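Local coordinates for leucine-rich repeat protein TpLRR (Treponema pallidum, PDB 6MLX) that is of unknown function but folds as a secreted, probably periplasmic leucine-rich repeat protein, a family that commonly serves in binding other proteins, at residues T80-I85 with H97-C102; L151-L156 with L174-N179; E182-G187 with R206-K211. One frame throughout, in Å; residues are numbered along the deposited sequence.

Contact 1: residues T80-I85 with H97-C102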
loop_
_atom_site.group_PDB
_atom_site.type_symbol
_atom_site.label_atom_id
_atom_site.label_comp_id
_atom_site.label_asym_id
_atom_site.label_seq_id
_atom_site.Cartn_x
_atom_site.Cartn_y
_atom_site.Cartn_z
ATOM N N THR A 80 -9.314 -10.787 1.651
ATOM C CA THR A 80 -10.528 -9.999 1.838
ATOM C C THR A 80 -10.890 -9.772 3.307
ATOM O O THR A 80 -11.696 -8.885 3.601
ATOM C CB THR A 80 -11.689 -10.669 1.092
ATOM O OG1 THR A 80 -11.855 -11.992 1.593
ATOM C CG2 THR A 80 -11.391 -10.754 -0.405
ATOM N N LYS A 81 -10.312 -10.513 4.242
ATOM C CA LYS A 81 -10.595 -10.273 5.648
ATOM C C LYS A 81 -9.491 -9.498 6.351
ATOM O O LYS A 81 -9.637 -9.175 7.536
ATOM C CB LYS A 81 -10.844 -11.601 6.378
ATOM C CG LYS A 81 -12.083 -12.351 5.879
ATOM C CD LYS A 81 -13.261 -11.414 5.640
ATOM C CE LYS A 81 -14.597 -12.185 5.645
ATOM N NZ LYS A 81 -15.649 -11.545 4.805
ATOM N N LEU A 82 -8.395 -9.187 5.657
ATOM C CA LEU A 82 -7.263 -8.526 6.297
ATOM C C LEU A 82 -7.664 -7.154 6.833
ATOM O O LEU A 82 -8.001 -6.250 6.058
ATOM C CB LEU A 82 -6.096 -8.417 5.308
ATOM C CG LEU A 82 -4.755 -7.886 5.815
ATOM C CD1 LEU A 82 -4.212 -8.756 6.942
ATOM C CD2 LEU A 82 -3.770 -7.800 4.654
ATOM N N ALA A 83 -7.644 -7.001 8.164
ATOM C CA ALA A 83 -8.030 -5.768 8.837
ATOM C C ALA A 83 -6.853 -4.981 9.396
ATOM O O ALA A 83 -6.947 -3.757 9.526
ATOM C CB ALA A 83 -9.011 -6.067 9.983
ATOM N N ARG A 84 -5.765 -5.646 9.762
ATOM C CA ARG A 84 -4.584 -4.954 10.248
ATOM C C ARG A 84 -3.347 -5.626 9.696
ATOM O O ARG A 84 -3.300 -6.849 9.570
ATOM C CB ARG A 84 -4.502 -4.938 11.767
ATOM C CG ARG A 84 -5.480 -4.041 12.390
ATOM C CD ARG A 84 -5.406 -4.204 13.888
ATOM N NE ARG A 84 -6.225 -3.215 14.565
ATOM C CZ ARG A 84 -5.880 -1.938 14.694
ATOM N NH1 ARG A 84 -4.737 -1.507 14.160
ATOM N NH2 ARG A 84 -6.682 -1.097 15.332
ATOM N N ILE A 85 -2.344 -4.818 9.370
ATOM C CA ILE A 85 -1.033 -5.337 9.018
ATOM C C ILE A 85 -0.001 -4.415 9.647
ATOM O O ILE A 85 -0.041 -3.195 9.437
ATOM C CB ILE A 85 -0.830 -5.460 7.493
ATOM C CG1 ILE A 85 0.599 -5.918 7.182
ATOM C CG2 ILE A 85 -1.175 -4.151 6.773
ATOM C CD1 ILE A 85 0.790 -6.483 5.770
ATOM N N HIS A 97 -0.193 -3.867 -7.008
ATOM C CA HIS A 97 -1.357 -4.661 -6.611
ATOM C C HIS A 97 -1.179 -5.367 -5.275
ATOM O O HIS A 97 -1.961 -6.265 -4.956
ATOM C CB HIS A 97 -1.725 -5.706 -7.688
ATOM C CG HIS A 97 -2.170 -5.110 -8.988
ATOM N ND1 HIS A 97 -1.287 -4.756 -9.981
ATOM C CD2 HIS A 97 -3.407 -4.799 -9.453
ATOM C CE1 HIS A 97 -1.956 -4.249 -11.002
ATOM N NE2 HIS A 97 -3.244 -4.266 -10.708
ATOM N N ALA A 98 -0.177 -4.990 -4.477
ATOM C CA ALA A 98 0.162 -5.787 -3.301
ATOM C C ALA A 98 -1.022 -5.973 -2.358
ATOM O O ALA A 98 -1.126 -7.014 -1.703
ATOM C CB ALA A 98 1.327 -5.163 -2.542
ATOM N N PHE A 99 -1.925 -4.991 -2.275
ATOM C CA PHE A 99 -3.104 -5.091 -1.416
ATOM C C PHE A 99 -4.384 -4.933 -2.218
ATOM O O PHE A 99 -5.407 -4.473 -1.702
ATOM C CB PHE A 99 -3.043 -4.070 -0.284
ATOM C CG PHE A 99 -1.904 -4.301 0.659
ATOM C CD1 PHE A 99 -2.006 -5.256 1.661
ATOM C CD2 PHE A 99 -0.720 -3.587 0.527
ATOM C CE1 PHE A 99 -0.962 -5.490 2.532
ATOM C CE2 PHE A 99 0.339 -3.807 1.401
ATOM C CZ PHE A 99 0.215 -4.770 2.406
ATOM N N HIS A 100 -4.334 -5.316 -3.489
ATOM C CA HIS A 100 -5.513 -5.265 -4.337
ATOM C C HIS A 100 -6.651 -6.067 -3.706
ATOM O O HIS A 100 -6.451 -7.186 -3.225
ATOM C CB HIS A 100 -5.141 -5.787 -5.736
ATOM C CG HIS A 100 -6.305 -5.950 -6.664
ATOM N ND1 HIS A 100 -6.949 -4.884 -7.255
ATOM C CD2 HIS A 100 -6.938 -7.063 -7.105
ATOM C CE1 HIS A 100 -7.934 -5.334 -8.014
ATOM N NE2 HIS A 100 -7.943 -6.654 -7.944
ATOM N N LYS A 101 -7.839 -5.453 -3.655
ATOM C CA LYS A 101 -9.058 -6.082 -3.128
ATOM C C LYS A 101 -8.937 -6.492 -1.662
ATOM O O LYS A 101 -9.574 -7.460 -1.230
ATOM C CB LYS A 101 -9.478 -7.303 -3.955
ATOM C CG LYS A 101 -10.060 -6.996 -5.316
ATOM C CD LYS A 101 -10.382 -8.300 -6.043
ATOM C CE LYS A 101 -11.841 -8.331 -6.465
ATOM N NZ LYS A 101 -12.020 -7.357 -7.594
ATOM N N CYS A 102 -8.124 -5.785 -0.871
ATOM C CA CYS A 102 -8.116 -6.010 0.574
ATOM C C CYS A 102 -9.222 -5.131 1.163
ATOM O O CYS A 102 -8.990 -4.047 1.717
ATOM C CB CYS A 102 -6.748 -5.718 1.176
ATOM S SG CYS A 102 -5.507 -6.977 0.816
#

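Contact 2: residues L151-L156 with L174-N179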
loop_
_atom_site.group_PDB
_atom_site.type_symbol
_atom_site.label_atom_id
_atom_site.label_comp_id
_atom_site.label_asym_id
_atom_site.label_seq_id
_atom_site.Cartn_x
_atom_site.Cartn_y
_atom_site.Cartn_z
ATOM N N LEU A 151 -12.031 6.084 1.275
ATOM C CA LEU A 151 -10.889 6.958 1.502
ATOM C C LEU A 151 -11.321 8.409 1.660
ATOM O O LEU A 151 -11.757 9.032 0.689
ATOM C CB LEU A 151 -9.901 6.835 0.343
ATOM C CG LEU A 151 -8.625 7.666 0.437
ATOM C CD1 LEU A 151 -7.929 7.373 1.757
ATOM C CD2 LEU A 151 -7.734 7.344 -0.743
ATOM N N ALA A 152 -11.191 8.956 2.869
ATOM C CA ALA A 152 -11.627 10.312 3.164
ATOM C C ALA A 152 -10.486 11.324 3.183
ATOM O O ALA A 152 -10.700 12.489 2.840
ATOM C CB ALA A 152 -12.357 10.350 4.515
ATOM N N SER A 153 -9.283 10.905 3.558
ATOM C CA SER A 153 -8.187 11.823 3.840
ATOM C C SER A 153 -6.863 11.207 3.418
ATOM O O SER A 153 -6.543 10.089 3.829
ATOM C CB SER A 153 -8.136 12.164 5.338
ATOM O OG SER A 153 -7.047 13.022 5.614
ATOM N N VAL A 154 -6.089 11.949 2.633
ATOM C CA VAL A 154 -4.752 11.545 2.211
ATOM C C VAL A 154 -3.801 12.704 2.462
ATOM O O VAL A 154 -4.045 13.822 1.991
ATOM C CB VAL A 154 -4.699 11.152 0.719
ATOM C CG1 VAL A 154 -3.249 10.905 0.292
ATOM C CG2 VAL A 154 -5.545 9.927 0.454
ATOM N N ARG A 155 -2.725 12.446 3.195
ATOM C CA ARG A 155 -1.636 13.404 3.318
ATOM C C ARG A 155 -0.511 12.956 2.394
ATOM O O ARG A 155 -0.027 11.824 2.501
ATOM C CB ARG A 155 -1.137 13.530 4.756
ATOM C CG ARG A 155 -0.008 14.579 4.939
ATOM C CD ARG A 155 0.662 14.451 6.322
ATOM N NE ARG A 155 -0.305 14.583 7.412
ATOM C CZ ARG A 155 -0.110 14.152 8.659
ATOM N NH1 ARG A 155 1.026 13.548 8.999
ATOM N NH2 ARG A 155 -1.063 14.313 9.565
ATOM N N LEU A 156 -0.119 13.836 1.485
ATOM C CA LEU A 156 0.921 13.547 0.517
ATOM C C LEU A 156 2.306 13.764 1.125
ATOM O O LEU A 156 2.458 14.513 2.097
ATOM C CB LEU A 156 0.747 14.440 -0.705
ATOM C CG LEU A 156 -0.539 14.248 -1.513
ATOM C CD1 LEU A 156 -0.719 15.427 -2.446
ATOM C CD2 LEU A 156 -0.478 12.954 -2.293
ATOM N N LEU A 174 -13.385 11.080 -0.980
ATOM C CA LEU A 174 -12.174 11.834 -0.697
ATOM C C LEU A 174 -12.510 13.310 -0.522
ATOM O O LEU A 174 -13.080 13.935 -1.418
ATOM C CB LEU A 174 -11.168 11.640 -1.826
ATOM C CG LEU A 174 -9.840 12.376 -1.659
ATOM C CD1 LEU A 174 -9.149 11.943 -0.357
ATOM C CD2 LEU A 174 -8.944 12.124 -2.856
ATOM N N VAL A 175 -12.169 13.876 0.639
ATOM C CA VAL A 175 -12.448 15.282 0.888
ATOM C C VAL A 175 -11.230 16.075 1.333
ATOM O O VAL A 175 -11.263 17.316 1.293
ATOM C CB VAL A 175 -13.595 15.452 1.917
ATOM C CG1 VAL A 175 -14.856 14.742 1.451
ATOM C CG2 VAL A 175 -13.180 14.921 3.243
ATOM N N GLU A 176 -10.144 15.438 1.752
ATOM C CA GLU A 176 -8.991 16.131 2.309
ATOM C C GLU A 176 -7.722 15.604 1.661
ATOM O O GLU A 176 -7.490 14.393 1.624
ATOM C CB GLU A 176 -8.917 15.960 3.827
ATOM C CG GLU A 176 -7.749 16.663 4.477
ATOM C CD GLU A 176 -7.743 16.477 5.988
ATOM O OE1 GLU A 176 -7.515 15.352 6.474
ATOM O OE2 GLU A 176 -8.005 17.448 6.697
ATOM N N LEU A 177 -6.904 16.526 1.162
ATOM C CA LEU A 177 -5.651 16.208 0.489
ATOM C C LEU A 177 -4.603 17.116 1.119
ATOM O O LEU A 177 -4.453 18.273 0.721
ATOM C CB LEU A 177 -5.772 16.411 -1.007
ATOM C CG LEU A 177 -4.582 15.978 -1.850
ATOM C CD1 LEU A 177 -4.295 14.515 -1.613
ATOM C CD2 LEU A 177 -4.858 16.244 -3.323
ATOM N N GLY A 178 -3.917 16.603 2.139
ATOM C CA GLY A 178 -2.937 17.402 2.847
ATOM C C GLY A 178 -1.588 17.421 2.153
ATOM O O GLY A 178 -1.252 16.544 1.350
ATOM N N ASN A 179 -0.805 18.461 2.461
ATOM C CA ASN A 179 0.531 18.602 1.885
ATOM C C ASN A 179 0.475 18.718 0.374
ATOM O O ASN A 179 1.307 18.151 -0.331
ATOM C CB ASN A 179 1.437 17.429 2.257
ATOM C CG ASN A 179 2.250 17.707 3.451
ATOM O OD1 ASN A 179 2.244 18.822 3.948
ATOM N ND2 ASN A 179 2.980 16.707 3.925
#

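Contact 3: residues E182-G187 with R206-K211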
loop_
_atom_site.group_PDB
_atom_site.type_symbol
_atom_site.label_atom_id
_atom_site.label_comp_id
_atom_site.label_asym_id
_atom_site.label_seq_id
_atom_site.Cartn_x
_atom_site.Cartn_y
_atom_site.Cartn_z
ATOM N N GLU A 182 3.199 23.440 -3.726
ATOM C CA GLU A 182 3.116 24.699 -4.442
ATOM C C GLU A 182 3.230 24.499 -5.945
ATOM O O GLU A 182 2.817 25.369 -6.720
ATOM C CB GLU A 182 4.219 25.613 -3.915
ATOM C CG GLU A 182 4.356 25.520 -2.388
ATOM C CD GLU A 182 3.435 26.502 -1.687
ATOM O OE1 GLU A 182 3.379 27.660 -2.142
ATOM O OE2 GLU A 182 2.754 26.128 -0.700
ATOM N N LYS A 183 3.774 23.365 -6.371
ATOM C CA LYS A 183 3.903 23.049 -7.780
ATOM C C LYS A 183 3.966 21.534 -7.912
ATOM O O LYS A 183 4.675 20.870 -7.154
ATOM C CB LYS A 183 5.151 23.718 -8.372
ATOM C CG LYS A 183 5.836 22.938 -9.472
ATOM C CD LYS A 183 6.943 23.787 -10.099
ATOM C CE LYS A 183 8.165 23.878 -9.160
ATOM N NZ LYS A 183 9.035 22.633 -9.189
ATOM N N VAL A 184 3.203 20.989 -8.855
ATOM C CA VAL A 184 3.112 19.548 -9.040
ATOM C C VAL A 184 2.594 19.312 -10.451
ATOM O O VAL A 184 1.970 20.194 -11.050
ATOM C CB VAL A 184 2.196 18.918 -7.956
ATOM C CG1 VAL A 184 0.733 19.264 -8.246
ATOM C CG2 VAL A 184 2.408 17.403 -7.839
ATOM N N SER A 185 2.888 18.135 -11.001
ATOM C CA SER A 185 2.397 17.719 -12.309
ATOM C C SER A 185 1.325 16.654 -12.146
ATOM O O SER A 185 1.393 15.818 -11.246
ATOM C CB SER A 185 3.522 17.155 -13.180
ATOM O OG SER A 185 4.487 18.144 -13.465
ATOM N N PHE A 186 0.355 16.662 -13.047
ATOM C CA PHE A 186 -0.769 15.748 -12.959
ATOM C C PHE A 186 -0.761 14.772 -14.126
ATOM O O PHE A 186 -0.650 15.174 -15.285
ATOM C CB PHE A 186 -2.092 16.512 -12.921
ATOM C CG PHE A 186 -2.215 17.469 -11.759
ATOM C CD1 PHE A 186 -1.814 18.784 -11.882
ATOM C CD2 PHE A 186 -2.752 17.053 -10.553
ATOM C CE1 PHE A 186 -1.939 19.673 -10.819
ATOM C CE2 PHE A 186 -2.880 17.935 -9.484
ATOM C CZ PHE A 186 -2.484 19.246 -9.623
ATOM N N GLY A 187 -0.880 13.490 -13.809
ATOM C CA GLY A 187 -1.213 12.506 -14.807
ATOM C C GLY A 187 -2.668 12.636 -15.228
ATOM O O GLY A 187 -3.387 13.568 -14.865
ATOM N N ARG A 206 -6.997 23.139 -9.533
ATOM C CA ARG A 206 -7.009 23.772 -10.850
ATOM C C ARG A 206 -5.892 24.803 -10.955
ATOM O O ARG A 206 -5.178 24.853 -11.964
ATOM C CB ARG A 206 -8.379 24.402 -11.140
ATOM C CG ARG A 206 -9.557 23.401 -11.139
ATOM C CD ARG A 206 -10.317 23.297 -12.480
ATOM N NE ARG A 206 -9.876 22.159 -13.302
ATOM C CZ ARG A 206 -10.612 21.095 -13.625
ATOM N NH1 ARG A 206 -11.866 20.980 -13.215
ATOM N NH2 ARG A 206 -10.079 20.131 -14.374
ATOM N N LYS A 207 -5.707 25.609 -9.898
ATOM C CA LYS A 207 -4.630 26.596 -9.847
ATOM C C LYS A 207 -3.262 25.950 -10.021
ATOM O O LYS A 207 -2.363 26.554 -10.630
ATOM C CB LYS A 207 -4.692 27.366 -8.524
ATOM C CG LYS A 207 -3.530 28.336 -8.284
ATOM C CD LYS A 207 -4.002 29.591 -7.573
ATOM C CE LYS A 207 -5.043 30.320 -8.435
ATOM N NZ LYS A 207 -5.553 31.607 -7.832
ATOM N N LEU A 208 -3.086 24.717 -9.521
ATOM C CA LEU A 208 -1.841 23.997 -9.786
ATOM C C LEU A 208 -1.747 23.467 -11.215
ATOM O O LEU A 208 -0.676 22.980 -11.603
ATOM C CB LEU A 208 -1.670 22.840 -8.790
ATOM C CG LEU A 208 -1.374 23.221 -7.333
ATOM C CD1 LEU A 208 -1.622 22.030 -6.424
ATOM C CD2 LEU A 208 0.048 23.746 -7.141
ATOM N N GLY A 209 -2.819 23.530 -12.000
ATOM C CA GLY A 209 -2.759 23.189 -13.406
ATOM C C GLY A 209 -3.463 21.918 -13.833
ATOM O O GLY A 209 -3.283 21.489 -14.979
ATOM N N TYR A 210 -4.245 21.291 -12.961
ATOM C CA TYR A 210 -5.005 20.117 -13.364
ATOM C C TYR A 210 -6.062 20.520 -14.380
ATOM O O TYR A 210 -6.779 21.506 -14.176
ATOM C CB TYR A 210 -5.655 19.472 -12.140
ATOM C CG TYR A 210 -6.412 18.182 -12.387
ATOM C CD1 TYR A 210 -5.750 17.012 -12.760
ATOM C CD2 TYR A 210 -7.782 18.122 -12.198
ATOM C CE1 TYR A 210 -6.446 15.823 -12.960
ATOM C CE2 TYR A 210 -8.482 16.953 -12.400
ATOM C CZ TYR A 210 -7.814 15.798 -12.771
ATOM O OH TYR A 210 -8.535 14.632 -12.956
ATOM N N LYS A 211 -6.136 19.776 -15.486
ATOM C CA LYS A 211 -7.158 19.987 -16.505
ATOM C C LYS A 211 -8.059 18.773 -16.670
ATOM O O LYS A 211 -8.896 18.761 -17.584
ATOM C CB LYS A 211 -6.548 20.328 -17.873
ATOM C CG LYS A 211 -5.172 20.948 -17.864
ATOM C CD LYS A 211 -5.203 22.444 -17.569
ATOM C CE LYS A 211 -3.779 23.012 -17.623
ATOM N NZ LYS A 211 -3.663 24.353 -16.967
HETATM O O HOH W 1 0.571 21.107 -13.469
HETATM O O HOH W 2 2.047 23.162 -10.509
#

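Contact 1: residues T80-I85 with H97-C102
Thr80 makes the first touch: its methyl CG2 lies 3.9 Å from Lys101 O, against the backbone rather than the lysine side chain, which runs off from the contact. The two backbone segments come nearest here, with Thr80 CA 4.8 Å from Cys102 CA, yet no hydrogen bond crosses between the segments; the carbonyl of Thr80 bonds instead with Ser104 OG. Two residues on, Leu82 turns inward and serves two partners with one branch. Its CD2 methyl is 4.2 Å from Phe99 CE1, at the ring edge, and 4.3 Å from Cys102 SG. Ile85 then points head-on at Phe99 and meets the same edge of its ring as Leu82. Because its CG1 swings anti to the amide nitrogen (chi1 176°) and the chain stays extended beyond, CD1 arrives in the ring plane, 3.8 Å from both Phe99 CE1 and Phe99 CZ. Phe99 is presented by two overlapping beta turns, a type I turn from His97 to His100 and a type II turn from Phe99 to Cys102. Its ring also meets those of Phe76 and Phe122, nearly parallel to each; the 23-residue spacing is consistent with the phenylalanine spine known from other leucine-rich repeats. Ile85 belongs to strand 84-86, an outermost member of the parallel sheet with 33-35 and 61-63, while 97-102 is loop between strands 93-94 and 116-117.

Contact 2: residues L151-L156 with L174-N179
Both Ser153 and Glu176 turn their first side-chain bond anti to the main-chain nitrogen (chi1 178° for the serine), and the glutamate stays extended beyond CG, which brings hydroxyl and carboxylate together on one face of the sheet. Ser153 OG donates to Glu176 OE1 at 2.5 Å, a short bond, reaching the anti lone pair of that oxygen. Beneath runs the parallel beta pairing of successive coils in a leucine-rich repeat solenoid, strand 153-155 against 176-178. Ala152 O opens it by accepting from both Val175 N and Glu176 N. Farther along, Val154 uses both its backbone groups, its N bonding to Glu176 O and its O to Gly178 N, the latter at 2.8 Å; Leu156 N then bonds to Gly178 O. The other face, with Val154 and Leu177, is apolar. Leu177 CD1 lies 3.8 Å from Leu156 CG and 4.1 Å from Val154 CB, the two leucines crossing obliquely. Leu174 CD1 comes up to Val154 CG2 at 4.2 Å, and Phe168 touches both Val154 and Leu174. On its far edge strand 153-155 is paired with 130-132, so it is the middle strand of three. Back on the face of Ser153, Arg155 CG passes 3.8 Å from Asn179 ND2, the guanidinium and amide planes well turned from each other. That same ND2 donates to Leu156 O over 2.9 Å, almost along the C=O axis, with the acceptor lying in the asparagine's amide plane.

Contact 3: residues E182-G187 with R206-K211
Phe186 offers one face of its ring to Tyr210, whose CB sits 3.8 Å from the Phe186 ring centroid and only 5° off the ring normal, a clear CH-pi contact. The tyrosine ring continues from there as an offset edge-to-face partner, its edge turned to the phenylalanine face, with the Phe186 and Tyr210 ring centroids 5.3 Å apart and the planes at 61°. Leu208 borders the same ring: its CB lies 3.8 Å from Phe186 CE1, and its carbonyl O meets the ring edge close to the plane. The leucine's CD1 goes on to Val184 CG1 at 4.1 Å, the two side chains inclined to one another, while CD2 presses on the backbone carbonyl of Glu182. Leu208 directly follows residues 206-207 of helix 199-207, and the chain leaves helical geometry at Gly209 in a Schellman motif; Gly209 has a positive phi, and its N bonds back to Arg206 O at 2.7 Å. The geometry is consistent with a C-terminal cap, in which the residues just after helix 199-207 lie against strand 185-186, whose sheet partner is 162-163. No direct hydrogen bond crosses between the segments, but water does the bridging. One molecule donates to Val184 O and to Leu208 O, each at 2.9 Å, and a second accepts from Val184 N and likewise donates to Leu208 O, so the leucine carbonyl is gripped by two waters. Phe191 touches Phe186 and meets the tyrosine ring edge-to-face, and Tyr210 OH bonds with Glu213 O and Phe191 N. Arg206 NE donates to Tyr210 O over a long 3.3 Å, approaching from above the carbonyl plane.

In the fold
From the N terminus the three contacts come strictly in series; none nests within or crosses another. Contact 1 closes a loop of 11 residues holding the end of strand 84-86 and the whole of strand 93-94, joining neighbouring coils through their interior. Contact 2 follows after three further strands, 116-117, 130-132 and 139-140, and closes a 17-residue loop with strand 162-163 in it, pairing strand 153-155 with 176-178 in a parallel sheet. Contact 3 begins almost at once, three residues after Asn179; its 18-residue loop carries most of helix 199-207, and it joins strand 185-186 to the chain leaving that helix. Contacts 1 and 3 lie on opposite sides of the chain's centre, their centres about 31 Å apart.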